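Local coordinates for methyltransferase-like protein (Saccharopolyspora spinosa, PDB 4PNE), which is a standalone enzyme that catalyses a [4+2] cycloaddition in spinosyn biosynthesis and has a fold like that of S-adenosylmethionine-dependent methyltransferases, at residues D82-R87 with W165-L170; N51-G56 with A259-G264; G63-E66 with R70-W73; S174-A179 with G217-L222. All blocks are in the same frame, centred on the assembly; numbering follows the deposited sequence.

Interaction 1: D82-R87 with W165-L170; sequences DLVAER and WAMQSL. With SAH (S-adenosyl-L-homocysteine), chain C.
Val-84 of helix 73-88 packs its two methyl groups against Trp-165 and Met-167 of strand 161-167. CG1 of Val-84, anti to the backbone N (chi1 172°), lies over one face of the Trp-165 indole. Val-84 CG1 is 4.0 Å from the centroid of the Trp-165 five-membered ring and 24° off the ring normal, a CH-pi contact. The nearest ring atom to Val-84 CG1 is Trp-165 CD1, at 3.7 Å. The other methyl, Val-84 CG2, meets Met-167 SD tip to tip at 3.9 Å. Trp-165 and Met-167 therefore share the helix side of the strand, while the side chain of Ala-166 starts off the other way. The Met-167 chain bends at its last torsion (chi3 -87°). This bend brings Met-167 CE over a face of the Trp-165 ring, 3.4 Å above the plane and near the rim. The indole NE1 is hydrogen-bonded to Thr-88 OG1, which helps fix the rotation of the ring.

Met-167 is already part of the ligand pocket, with Gln-168 and Ser-169 after it. Met-167 O accepts a hydrogen bond of 2.9 Å from the amino N of S-adenosyl-L-homocysteine. This is the carboxy end of a parallel strand, the usual cofactor side of a Rossmann-like sheet. Strand 161-167 runs between strands 95-99 and 191-200. Val-84 and Met-167 also touch Thr-196 of strand 191-200, and Val-110 of helix 105-113 packs on Trp-165.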
loop_
_atom_site.group_PDB
_atom_site.type_symbol
_atom_site.label_atom_id
_atom_site.label_comp_id
_atom_site.label_asym_id
_atom_site.label_seq_id
_atom_site.Cartn_x
_atom_site.Cartn_y
_atom_site.Cartn_z
ATOM N N ASP A 82 2.714 11.649 -2.500
ATOM C CA ASP A 82 2.982 12.670 -3.524
ATOM C C ASP A 82 4.019 12.206 -4.539
ATOM O O ASP A 82 3.889 12.448 -5.756
ATOM C CB ASP A 82 3.452 13.969 -2.875
ATOM C CG ASP A 82 2.369 14.642 -2.027
ATOM O OD1 ASP A 82 1.187 14.260 -2.149
ATOM O OD2 ASP A 82 2.714 15.566 -1.242
ATOM N N LEU A 83 5.035 11.508 -4.068
ATOM C CA LEU A 83 6.046 10.948 -4.966
ATOM C C LEU A 83 5.438 9.917 -5.910
ATOM O O LEU A 83 5.740 9.906 -7.094
ATOM C CB LEU A 83 7.167 10.273 -4.178
ATOM C CG LEU A 83 8.032 11.225 -3.387
ATOM C CD1 LEU A 83 8.919 10.441 -2.432
ATOM C CD2 LEU A 83 8.901 12.034 -4.379
ATOM N N VAL A 84 4.571 9.070 -5.383
ATOM C CA VAL A 84 3.926 8.076 -6.199
ATOM C C VAL A 84 2.998 8.761 -7.229
ATOM O O VAL A 84 2.985 8.404 -8.401
ATOM C CB VAL A 84 3.154 7.069 -5.339
ATOM C CG1 VAL A 84 2.292 6.124 -6.214
ATOM C CG2 VAL A 84 4.156 6.269 -4.514
ATOM N N ALA A 85 2.266 9.781 -6.802
ATOM C CA ALA A 85 1.366 10.462 -7.723
ATOM C C ALA A 85 2.152 11.132 -8.846
ATOM O O ALA A 85 1.706 11.138 -10.012
ATOM C CB ALA A 85 0.526 11.464 -6.994
ATOM N N GLU A 86 3.299 11.730 -8.525
ATOM C CA GLU A 86 4.145 12.358 -9.546
ATOM C C GLU A 86 4.485 11.399 -10.667
ATOM O O GLU A 86 4.532 11.765 -11.841
ATOM C CB GLU A 86 5.468 12.848 -8.954
ATOM C CG GLU A 86 5.454 14.129 -8.173
ATOM C CD GLU A 86 6.875 14.529 -7.770
ATOM O OE1 GLU A 86 7.078 15.033 -6.640
ATOM O OE2 GLU A 86 7.797 14.289 -8.578
ATOM N N ARG A 87 4.692 10.141 -10.307
ATOM C CA ARG A 87 5.206 9.137 -11.229
ATOM C C ARG A 87 4.102 8.431 -12.005
ATOM O O ARG A 87 4.383 7.719 -12.979
ATOM C CB ARG A 87 6.039 8.108 -10.456
ATOM C CG ARG A 87 7.368 8.622 -9.945
ATOM C CD ARG A 87 7.798 7.864 -8.681
ATOM N NE ARG A 87 9.077 8.306 -8.136
ATOM C CZ ARG A 87 9.319 9.523 -7.645
ATOM N NH1 ARG A 87 8.383 10.473 -7.660
ATOM N NH2 ARG A 87 10.530 9.816 -7.173
ATOM N N TRP A 165 -2.036 2.205 -8.805
ATOM C CA TRP A 165 -1.154 2.164 -7.644
ATOM C C TRP A 165 -1.225 0.780 -6.974
ATOM O O TRP A 165 -2.287 0.196 -6.876
ATOM C CB TRP A 165 -1.538 3.185 -6.597
ATOM C CG TRP A 165 -1.510 4.581 -6.992
ATOM C CD1 TRP A 165 -0.797 5.127 -8.022
ATOM C CD2 TRP A 165 -2.251 5.649 -6.399
ATOM N NE1 TRP A 165 -1.010 6.482 -8.067
ATOM C CE2 TRP A 165 -1.903 6.821 -7.081
ATOM C CE3 TRP A 165 -3.143 5.733 -5.316
ATOM C CZ2 TRP A 165 -2.455 8.052 -6.767
ATOM C CZ3 TRP A 165 -3.664 6.956 -4.986
ATOM C CH2 TRP A 165 -3.326 8.100 -5.697
ATOM N N ALA A 166 -0.108 0.322 -6.403
ATOM C CA ALA A 166 -0.147 -0.735 -5.401
ATOM C C ALA A 166 0.849 -0.318 -4.339
ATOM O O ALA A 166 2.025 -0.672 -4.414
ATOM C CB ALA A 166 0.182 -2.103 -5.975
ATOM N N MET A 167 0.364 0.503 -3.409
ATOM C CA MET A 167 1.163 1.015 -2.310
ATOM C C MET A 167 1.000 0.094 -1.132
ATOM O O MET A 167 -0.013 0.147 -0.455
ATOM C CB MET A 167 0.754 2.447 -1.985
ATOM C CG MET A 167 1.287 3.494 -2.936
ATOM S SD MET A 167 1.074 5.212 -2.335
ATOM C CE MET A 167 -0.560 5.439 -2.986
ATOM N N GLN A 168 1.988 -0.799 -0.991
ATOM C CA GLN A 168 2.087 -1.826 0.043
ATOM C C GLN A 168 0.876 -2.767 0.088
ATOM O O GLN A 168 0.342 -3.097 1.152
ATOM C CB GLN A 168 2.338 -1.198 1.417
ATOM C CG GLN A 168 3.737 -0.742 1.598
ATOM C CD GLN A 168 3.951 -0.036 2.928
ATOM O OE1 GLN A 168 4.416 1.101 2.960
ATOM N NE2 GLN A 168 3.536 -0.669 4.012
ATOM N N SER A 169 0.417 -3.180 -1.086
ATOM C CA SER A 169 -0.678 -4.147 -1.154
ATOM C C SER A 169 -0.295 -5.500 -1.770
ATOM O O SER A 169 -0.826 -6.520 -1.358
ATOM C CB SER A 169 -1.849 -3.543 -1.913
ATOM O OG SER A 169 -1.452 -3.245 -3.224
ATOM N N LEU A 170 0.629 -5.540 -2.734
ATOM C CA LEU A 170 0.888 -6.797 -3.437
ATOM C C LEU A 170 1.409 -7.892 -2.519
ATOM O O LEU A 170 1.065 -9.059 -2.680
ATOM C CB LEU A 170 1.893 -6.568 -4.582
ATOM C CG LEU A 170 1.409 -5.698 -5.739
ATOM C CD1 LEU A 170 2.495 -5.489 -6.745
ATOM C CD2 LEU A 170 0.211 -6.352 -6.402
HETATM N N SAH C . -2.539 1.633 -0.296
HETATM C CA SAH C . -3.081 1.970 1.024
HETATM C CB SAH C . -3.218 0.780 1.970
HETATM C CG SAH C . -2.069 -0.191 2.080
HETATM S SD SAH C . -2.376 -1.397 3.379
HETATM C C SAH C . -2.229 3.038 1.652
HETATM O O SAH C . -2.660 3.670 2.600
HETATM O OXT SAH C . -1.142 3.325 1.143
HETATM C "C5'" SAH C . -2.734 -2.813 2.306
HETATM C "C4'" SAH C . -4.074 -2.720 1.591
HETATM O "O4'" SAH C . -4.162 -3.747 0.612
HETATM C "C3'" SAH C . -5.278 -2.915 2.495
HETATM O "O3'" SAH C . -6.195 -1.894 2.146
HETATM C "C2'" SAH C . -5.786 -4.302 2.134
HETATM O "O2'" SAH C . -7.169 -4.563 2.363
HETATM C "C1'" SAH C . -5.422 -4.364 0.652
HETATM N N9 SAH C . -5.401 -5.743 0.128
HETATM C C8 SAH C . -4.799 -6.860 0.610
HETATM N N7 SAH C . -5.094 -7.915 -0.183
HETATM C C5 SAH C . -5.902 -7.471 -1.166
HETATM C C6 SAH C . -6.521 -8.096 -2.228
HETATM N N6 SAH C . -6.360 -9.390 -2.463
HETATM N N1 SAH C . -7.274 -7.365 -3.075
HETATM C C2 SAH C . -7.457 -6.011 -2.883
HETATM N N3 SAH C . -6.889 -5.390 -1.808
HETATM C C4 SAH C . -6.099 -6.113 -0.982
#

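Interaction 2: N51-G56 with A259-G264; sequences NSVAGG and AAHQHG
The contact of Val-53 and Ser-52 with His-261 is a small face-on packing of a histidine ring against helix backbone, where the ends of helices 36-54 and 250-260 meet. It lies toward the periphery, its centre about 20 Å from the centre of the chain. One face of the His-261 ring rests on Val-53 CA, 3.9 Å from the ring centroid and 14° off the normal, a CH-pi contact. Val-53 CG2 comes in beside it, 4.0 Å from His-261 ND1. At the CD2 corner of the ring, Ser-52 OG is 3.5 Å from His-261 CD2. His-261 NE2 is 3.4 Å from Ser-52 O, but the angle is too poor for a hydrogen bond. The ring is held instead through ND1, which is hydrogen-bonded to Glu-257 O in the last turn of helix 250-260. His-261 CG stands anti to its carbonyl carbon (chi1 -58°), and the ring extends toward helix 36-54.

Just after the contact, helix 36-54 stops. Gly-55 takes a positive phi, Gly-56 N bonds to Asn-51 O at 2.9 Å, and Gly-55 N bonds weakly to Asn-51 O and Ser-52 O. This is a Schellman motif, a common helix ending at glycine.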
loop_
_atom_site.group_PDB
_atom_site.type_symbol
_atom_site.label_atom_id
_atom_site.label_comp_id
_atom_site.label_asym_id
_atom_site.label_seq_id
_atom_site.Cartn_x
_atom_site.Cartn_y
_atom_site.Cartn_z
ATOM N N ASN A 51 -6.680 4.031 13.192
ATOM C CA ASN A 51 -7.285 5.354 13.210
ATOM C C ASN A 51 -7.028 6.083 14.520
ATOM O O ASN A 51 -6.720 7.263 14.526
ATOM C CB ASN A 51 -8.773 5.230 12.941
ATOM C CG ASN A 51 -9.073 4.824 11.499
ATOM O OD1 ASN A 51 -8.166 4.646 10.672
ATOM N ND2 ASN A 51 -10.358 4.695 11.193
ATOM N N SER A 52 -7.131 5.363 15.625
ATOM C CA SER A 52 -6.858 5.939 16.925
ATOM C C SER A 52 -5.424 6.425 17.026
ATOM O O SER A 52 -5.170 7.531 17.495
ATOM C CB SER A 52 -7.150 4.935 18.029
ATOM O OG SER A 52 -6.934 5.527 19.289
ATOM N N VAL A 53 -4.481 5.577 16.630
ATOM C CA VAL A 53 -3.066 5.967 16.665
ATOM C C VAL A 53 -2.795 7.210 15.788
ATOM O O VAL A 53 -2.078 8.134 16.180
ATOM C CB VAL A 53 -2.183 4.776 16.245
ATOM C CG1 VAL A 53 -0.738 5.168 16.151
ATOM C CG2 VAL A 53 -2.324 3.613 17.210
ATOM N N ALA A 54 -3.427 7.250 14.620
ATOM C CA ALA A 54 -3.184 8.279 13.619
ATOM C C ALA A 54 -3.911 9.597 13.862
ATOM O O ALA A 54 -3.537 10.631 13.297
ATOM C CB ALA A 54 -3.571 7.733 12.267
ATOM N N GLY A 55 -4.956 9.559 14.684
ATOM C CA GLY A 55 -5.850 10.685 14.867
ATOM C C GLY A 55 -6.937 10.834 13.824
ATOM O O GLY A 55 -7.429 11.942 13.628
ATOM N N GLY A 56 -7.319 9.727 13.181
ATOM C CA GLY A 56 -8.359 9.681 12.149
ATOM C C GLY A 56 -7.931 8.733 11.025
ATOM O O GLY A 56 -6.873 8.111 11.095
ATOM N N ALA A 259 2.712 2.742 20.994
ATOM C CA ALA A 259 2.919 2.425 22.416
ATOM C C ALA A 259 2.099 3.325 23.299
ATOM O O ALA A 259 1.606 2.898 24.324
ATOM C CB ALA A 259 4.352 2.549 22.760
ATOM N N ALA A 260 1.955 4.584 22.932
ATOM C CA ALA A 260 1.073 5.435 23.714
ATOM C C ALA A 260 -0.360 4.845 23.777
ATOM O O ALA A 260 -0.990 4.862 24.832
ATOM C CB ALA A 260 1.056 6.835 23.147
ATOM N N HIS A 261 -0.865 4.307 22.662
ATOM C CA HIS A 261 -2.240 3.765 22.597
ATOM C C HIS A 261 -2.354 2.276 22.897
ATOM O O HIS A 261 -3.261 1.618 22.393
ATOM C CB HIS A 261 -2.848 4.005 21.206
ATOM C CG HIS A 261 -2.893 5.446 20.807
ATOM N ND1 HIS A 261 -1.806 6.119 20.296
ATOM C CD2 HIS A 261 -3.903 6.347 20.858
ATOM C CE1 HIS A 261 -2.142 7.374 20.053
ATOM N NE2 HIS A 261 -3.409 7.539 20.388
ATOM N N GLN A 262 -1.465 1.747 23.730
ATOM C CA GLN A 262 -1.300 0.309 23.799
ATOM C C GLN A 262 -2.114 -0.318 24.922
ATOM O O GLN A 262 -2.345 -1.532 24.946
ATOM C CB GLN A 262 0.191 -0.013 23.934
ATOM C CG GLN A 262 0.786 0.055 25.336
ATOM C CD GLN A 262 2.222 -0.474 25.370
ATOM O OE1 GLN A 262 2.848 -0.682 24.322
ATOM N NE2 GLN A 262 2.745 -0.694 26.570
ATOM N N HIS A 263 -2.583 0.510 25.836
ATOM C CA HIS A 263 -3.304 -0.015 26.972
ATOM C C HIS A 263 -4.547 -0.770 26.503
ATOM O O HIS A 263 -5.323 -0.276 25.675
ATOM C CB HIS A 263 -3.660 1.118 27.927
ATOM C CG HIS A 263 -4.461 2.211 27.295
ATOM N ND1 HIS A 263 -5.828 2.297 27.421
ATOM C CD2 HIS A 263 -4.082 3.265 26.536
ATOM C CE1 HIS A 263 -6.262 3.357 26.763
ATOM N NE2 HIS A 263 -5.223 3.959 26.214
ATOM N N GLY A 264 -4.701 -1.982 27.025
ATOM C CA GLY A 264 -5.882 -2.795 26.790
ATOM C C GLY A 264 -6.157 -3.108 25.329
ATOM O O GLY A 264 -7.325 -3.247 24.950
#

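Interaction 3: G63-E66 with R70-W73; sequences GYWE and RASW
Trp-65 fills the tight side of this contact, with its indole set against the backbone of Ala-71 to Trp-73. NE1 of Trp-65 donates a hydrogen bond of 2.8 Å to Ala-71 O, with an N-H...O angle of 157°. The acceptor lies close to the ring plane, while the donor is tilted 34° from the carbonyl plane. The bond satisfies the buried indole N-H and fixes the ring's rotation. Ala-71 CB adds an apolar touch, 4.0 Å from Trp-65 CD1. At the six-membered ring, Trp-65 CZ2 is 3.8 Å from Trp-73 CA, and Trp-65 CH2 is 4.2 Å from Trp-73 CB. Gly-63 has no side chain, and its CA comes within 3.7 Å of Trp-65 CZ3. Tyr-249 meets the Trp-65 ring edge-to-face. The Trp-73 ring leads off into the interior, edge-to-face with Phe-254.

The other side is loose. Arg-70 brings its backbone N to 3.7 Å from Trp-65 CD1. Its side chain starts away from the contact, and the residue is exposed.

The loop closes just where helix 73-88 starts. Ser-72 is the N-cap, its OG caps a backbone N of the first turn, and Gln-75 OE1 bonds back to Ser-72 N. This is consistent with a capping box.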
loop_
_atom_site.group_PDB
_atom_site.type_symbol
_atom_site.label_atom_id
_atom_site.label_comp_id
_atom_site.label_asym_id
_atom_site.label_seq_id
_atom_site.Cartn_x
_atom_site.Cartn_y
_atom_site.Cartn_z
ATOM N N GLY A 63 6.438 6.285 5.862
ATOM C CA GLY A 63 6.782 7.651 5.527
ATOM C C GLY A 63 8.099 7.723 4.773
ATOM O O GLY A 63 8.960 6.839 4.898
ATOM N N TYR A 64 8.266 8.825 4.057
ATOM C CA TYR A 64 9.491 9.159 3.336
ATOM C C TYR A 64 9.964 10.517 3.833
ATOM O O TYR A 64 9.230 11.510 3.766
ATOM C CB TYR A 64 9.211 9.173 1.826
ATOM C CG TYR A 64 10.318 9.578 0.894
ATOM C CD1 TYR A 64 10.693 10.903 0.761
ATOM C CD2 TYR A 64 10.965 8.638 0.123
ATOM C CE1 TYR A 64 11.684 11.283 -0.111
ATOM C CE2 TYR A 64 11.966 8.997 -0.766
ATOM C CZ TYR A 64 12.327 10.324 -0.873
ATOM O OH TYR A 64 13.313 10.688 -1.753
ATOM N N TRP A 65 11.178 10.540 4.385
ATOM C CA TRP A 65 11.757 11.734 4.959
ATOM C C TRP A 65 12.889 12.281 4.102
ATOM O O TRP A 65 13.639 11.539 3.482
ATOM C CB TRP A 65 12.293 11.444 6.357
ATOM C CG TRP A 65 11.286 11.387 7.436
ATOM C CD1 TRP A 65 10.966 12.392 8.286
ATOM C CD2 TRP A 65 10.497 10.250 7.832
ATOM N NE1 TRP A 65 10.026 11.967 9.193
ATOM C CE2 TRP A 65 9.727 10.649 8.945
ATOM C CE3 TRP A 65 10.379 8.936 7.371
ATOM C CZ2 TRP A 65 8.832 9.797 9.578
ATOM C CZ3 TRP A 65 9.486 8.082 8.005
ATOM C CH2 TRP A 65 8.751 8.505 9.122
ATOM N N GLU A 66 13.017 13.601 4.121
ATOM C CA GLU A 66 14.106 14.307 3.445
ATOM C C GLU A 66 15.329 14.565 4.323
ATOM O O GLU A 66 16.417 14.857 3.826
ATOM C CB GLU A 66 13.595 15.633 2.913
ATOM C CG GLU A 66 12.390 15.499 2.003
ATOM C CD GLU A 66 12.744 14.912 0.653
ATOM O OE1 GLU A 66 13.939 14.634 0.405
ATOM O OE2 GLU A 66 11.818 14.717 -0.170
ATOM N N ARG A 70 12.546 14.275 11.048
ATOM C CA ARG A 70 11.917 15.371 11.795
ATOM C C ARG A 70 10.375 15.390 11.661
ATOM O O ARG A 70 9.650 15.496 12.660
ATOM C CB ARG A 70 12.505 16.711 11.337
ATOM C CG ARG A 70 14.037 16.788 11.488
ATOM C CD ARG A 70 14.516 16.875 12.933
ATOM N NE ARG A 70 14.162 18.138 13.579
ATOM C CZ ARG A 70 14.917 19.236 13.549
ATOM N NH1 ARG A 70 16.095 19.239 12.926
ATOM N NH2 ARG A 70 14.504 20.336 14.166
ATOM N N ALA A 71 9.883 15.277 10.429
ATOM C CA ALA A 71 8.435 15.296 10.174
ATOM C C ALA A 71 7.726 14.154 10.879
ATOM O O ALA A 71 8.312 13.113 11.105
ATOM C CB ALA A 71 8.168 15.224 8.690
ATOM N N SER A 72 6.454 14.356 11.211
ATOM C CA SER A 72 5.616 13.273 11.710
ATOM C C SER A 72 5.491 12.166 10.690
ATOM O O SER A 72 5.591 12.440 9.468
ATOM C CB SER A 72 4.225 13.788 12.031
ATOM O OG SER A 72 3.524 14.146 10.847
ATOM N N TRP A 73 5.215 10.936 11.129
ATOM C CA TRP A 73 5.072 9.868 10.167
ATOM C C TRP A 73 3.902 10.144 9.218
ATOM O O TRP A 73 3.998 9.833 8.036
ATOM C CB TRP A 73 4.917 8.492 10.819
ATOM C CG TRP A 73 3.638 8.202 11.536
ATOM C CD1 TRP A 73 3.409 8.338 12.855
ATOM C CD2 TRP A 73 2.426 7.669 10.964
ATOM N NE1 TRP A 73 2.113 7.945 13.157
ATOM C CE2 TRP A 73 1.496 7.540 12.006
ATOM C CE3 TRP A 73 2.038 7.330 9.670
ATOM C CZ2 TRP A 73 0.206 7.052 11.797
ATOM C CZ3 TRP A 73 0.750 6.857 9.470
ATOM C CH2 TRP A 73 -0.146 6.733 10.522
#

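Interaction 4: S174-A179 with G217-L222; sequences SEPDRA and GLRICL
Arg-219 meets Ser-174 and Pro-176 from the middle of loop segment 217-222. The segment opens at Gly-217, whose carbonyl O is bonded to Arg-213 NH1. Leu-218 then packs on Val-198 of strand 191-200.

Arg-219 comes next and carries the contact. CG is anti to the backbone N (chi1 174°), and the extended chain bends near its end (chi3 -84°). The guanidinium thus arrives at the start of helix 176-186. Pro-176 CG lies over one face of the group, 3.4 Å from Arg-219 NH1. Pro-176 CD is 3.9 Å from Arg-219 NH2. The same NH2 makes a weak hydrogen bond to Ser-174 O, 3.2 Å long and bent to 124°. Arg-219 NH1 bonds to Met-173 O, so one guanidinium reaches two successive carbonyls just ahead of the helix, the second only weakly. Ile-220 follows, with backbone bonding to Asp-212, and Cys-221 bonds through its backbone to Lys-200. Leu-222 ends the segment as N-cap of helix 223-233, its N bonded to Gln-225 OE1.

On the facing segment Glu-175 is the N-cap of helix 176-186. Its OE1 forms a salt bridge of 3.0 Å with Arg-178 NH2. Asp-177 OD1 bonds to Ser-229 OG, tying helix 176-186 to helix 223-233. The loop itself runs from strand 191-200 into helix 223-233.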
loop_
_atom_site.group_PDB
_atom_site.type_symbol
_atom_site.label_atom_id
_atom_site.label_comp_id
_atom_site.label_asym_id
_atom_site.label_seq_id
_atom_site.Cartn_x
_atom_site.Cartn_y
_atom_site.Cartn_z
ATOM N N SER A 174 -2.329 -13.594 -1.477
ATOM C CA SER A 174 -1.907 -14.990 -1.427
ATOM C C SER A 174 -1.126 -15.332 -2.684
ATOM O O SER A 174 -0.149 -16.057 -2.625
ATOM C CB SER A 174 -3.103 -15.931 -1.244
ATOM O OG SER A 174 -4.044 -15.822 -2.293
ATOM N N GLU A 175 -1.540 -14.767 -3.812
ATOM C CA GLU A 175 -0.903 -15.023 -5.105
ATOM C C GLU A 175 -0.619 -13.695 -5.806
ATOM O O GLU A 175 -1.414 -13.249 -6.641
ATOM C CB GLU A 175 -1.797 -15.902 -5.977
ATOM C CG GLU A 175 -1.996 -17.308 -5.448
ATOM C CD GLU A 175 -3.006 -18.098 -6.265
ATOM O OE1 GLU A 175 -2.682 -18.475 -7.413
ATOM O OE2 GLU A 175 -4.130 -18.331 -5.764
ATOM N N PRO A 176 0.500 -13.047 -5.443
ATOM C CA PRO A 176 0.771 -11.701 -5.972
ATOM C C PRO A 176 0.929 -11.702 -7.477
ATOM O O PRO A 176 0.619 -10.709 -8.109
ATOM C CB PRO A 176 2.089 -11.303 -5.317
ATOM C CG PRO A 176 2.262 -12.196 -4.158
ATOM C CD PRO A 176 1.453 -13.447 -4.395
ATOM N N ASP A 177 1.429 -12.794 -8.040
ATOM C CA ASP A 177 1.673 -12.823 -9.474
ATOM C C ASP A 177 0.367 -12.750 -10.218
ATOM O O ASP A 177 0.312 -12.215 -11.303
ATOM C CB ASP A 177 2.448 -14.077 -9.871
ATOM C CG ASP A 177 3.842 -14.105 -9.277
ATOM O OD1 ASP A 177 4.713 -13.320 -9.734
ATOM O OD2 ASP A 177 4.075 -14.915 -8.348
ATOM N N ARG A 178 -0.665 -13.345 -9.639
ATOM C CA ARG A 178 -1.999 -13.335 -10.204
ATOM C C ARG A 178 -2.559 -11.926 -10.214
ATOM O O ARG A 178 -3.113 -11.487 -11.199
ATOM C CB ARG A 178 -2.922 -14.235 -9.402
ATOM C CG ARG A 178 -4.318 -14.332 -9.937
ATOM C CD ARG A 178 -5.137 -15.311 -9.116
ATOM N NE ARG A 178 -4.552 -16.647 -9.119
ATOM C CZ ARG A 178 -4.757 -17.550 -10.072
ATOM N NH1 ARG A 178 -5.532 -17.264 -11.115
ATOM N NH2 ARG A 178 -4.180 -18.741 -9.984
ATOM N N ALA A 179 -2.400 -11.211 -9.107
ATOM C CA ALA A 179 -2.832 -9.817 -9.058
ATOM C C ALA A 179 -2.047 -8.949 -10.055
ATOM O O ALA A 179 -2.585 -8.042 -10.704
ATOM C CB ALA A 179 -2.675 -9.278 -7.671
ATOM N N GLY A 217 3.937 -10.196 10.130
ATOM C CA GLY A 217 3.130 -11.027 9.259
ATOM C C GLY A 217 3.347 -10.776 7.775
ATOM O O GLY A 217 2.845 -11.531 6.952
ATOM N N LEU A 218 4.056 -9.702 7.426
ATOM C CA LEU A 218 4.328 -9.405 6.022
ATOM C C LEU A 218 5.327 -10.406 5.396
ATOM O O LEU A 218 6.399 -10.665 5.947
ATOM C CB LEU A 218 4.853 -7.980 5.891
ATOM C CG LEU A 218 5.152 -7.493 4.480
ATOM C CD1 LEU A 218 3.880 -7.326 3.684
ATOM C CD2 LEU A 218 5.989 -6.229 4.521
ATOM N N ARG A 219 4.955 -10.934 4.233
ATOM C CA ARG A 219 5.839 -11.750 3.388
ATOM C C ARG A 219 7.199 -11.033 3.183
ATOM O O ARG A 219 7.234 -9.844 2.927
ATOM C CB ARG A 219 5.139 -12.013 2.049
ATOM C CG ARG A 219 5.960 -12.716 1.021
ATOM C CD ARG A 219 5.218 -12.737 -0.310
ATOM N NE ARG A 219 4.252 -13.839 -0.411
ATOM C CZ ARG A 219 2.947 -13.699 -0.655
ATOM N NH1 ARG A 219 2.407 -12.497 -0.761
ATOM N NH2 ARG A 219 2.165 -14.769 -0.756
ATOM N N ILE A 220 8.307 -11.750 3.349
ATOM C CA ILE A 220 9.635 -11.196 3.096
ATOM C C ILE A 220 9.947 -11.337 1.608
ATOM O O ILE A 220 9.833 -12.420 1.023
ATOM C CB ILE A 220 10.735 -11.896 3.933
ATOM C CG1 ILE A 220 10.365 -11.878 5.421
ATOM C CG2 ILE A 220 12.128 -11.276 3.677
ATOM C CD1 ILE A 220 11.492 -12.257 6.340
ATOM N N CYS A 221 10.347 -10.233 0.998
ATOM C CA CYS A 221 10.634 -10.210 -0.414
ATOM C C CYS A 221 11.728 -9.174 -0.699
ATOM O O CYS A 221 11.668 -8.050 -0.169
ATOM C CB CYS A 221 9.326 -9.881 -1.150
ATOM S SG CYS A 221 9.359 -9.883 -2.917
ATOM N N LEU A 222 12.664 -9.495 -1.580
ATOM C CA LEU A 222 13.591 -8.488 -2.115
ATOM C C LEU A 222 12.915 -7.597 -3.170
ATOM O O LEU A 222 12.049 -8.054 -3.899
ATOM C CB LEU A 222 14.800 -9.160 -2.767
ATOM C CG LEU A 222 15.658 -10.042 -1.870
ATOM C CD1 LEU A 222 16.555 -10.932 -2.726
ATOM C CD2 LEU A 222 16.493 -9.184 -0.963
#

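How the interactions relate
From the N terminus, helix 36-54 enters interaction 2, which closes only when the chain reaches 259-264. The other three contacts nest inside that long loop, in series. Interaction 3 closes first, a short loop just before helix 73-88. Interaction 1 then joins that helix to strand 161-167 and shuts before interaction 4 opens at helix 176-186, whose partner is the loop leading to helix 223-233. None cross. Interaction 3 touches interaction 2 through Trp-73 and Ala-54, and interaction 1 through Tyr-64 and Leu-83. Leu-170 O reaches Pro-176 of interaction 4. Interactions 3 and 4 lie on opposite sides of the chain's centre.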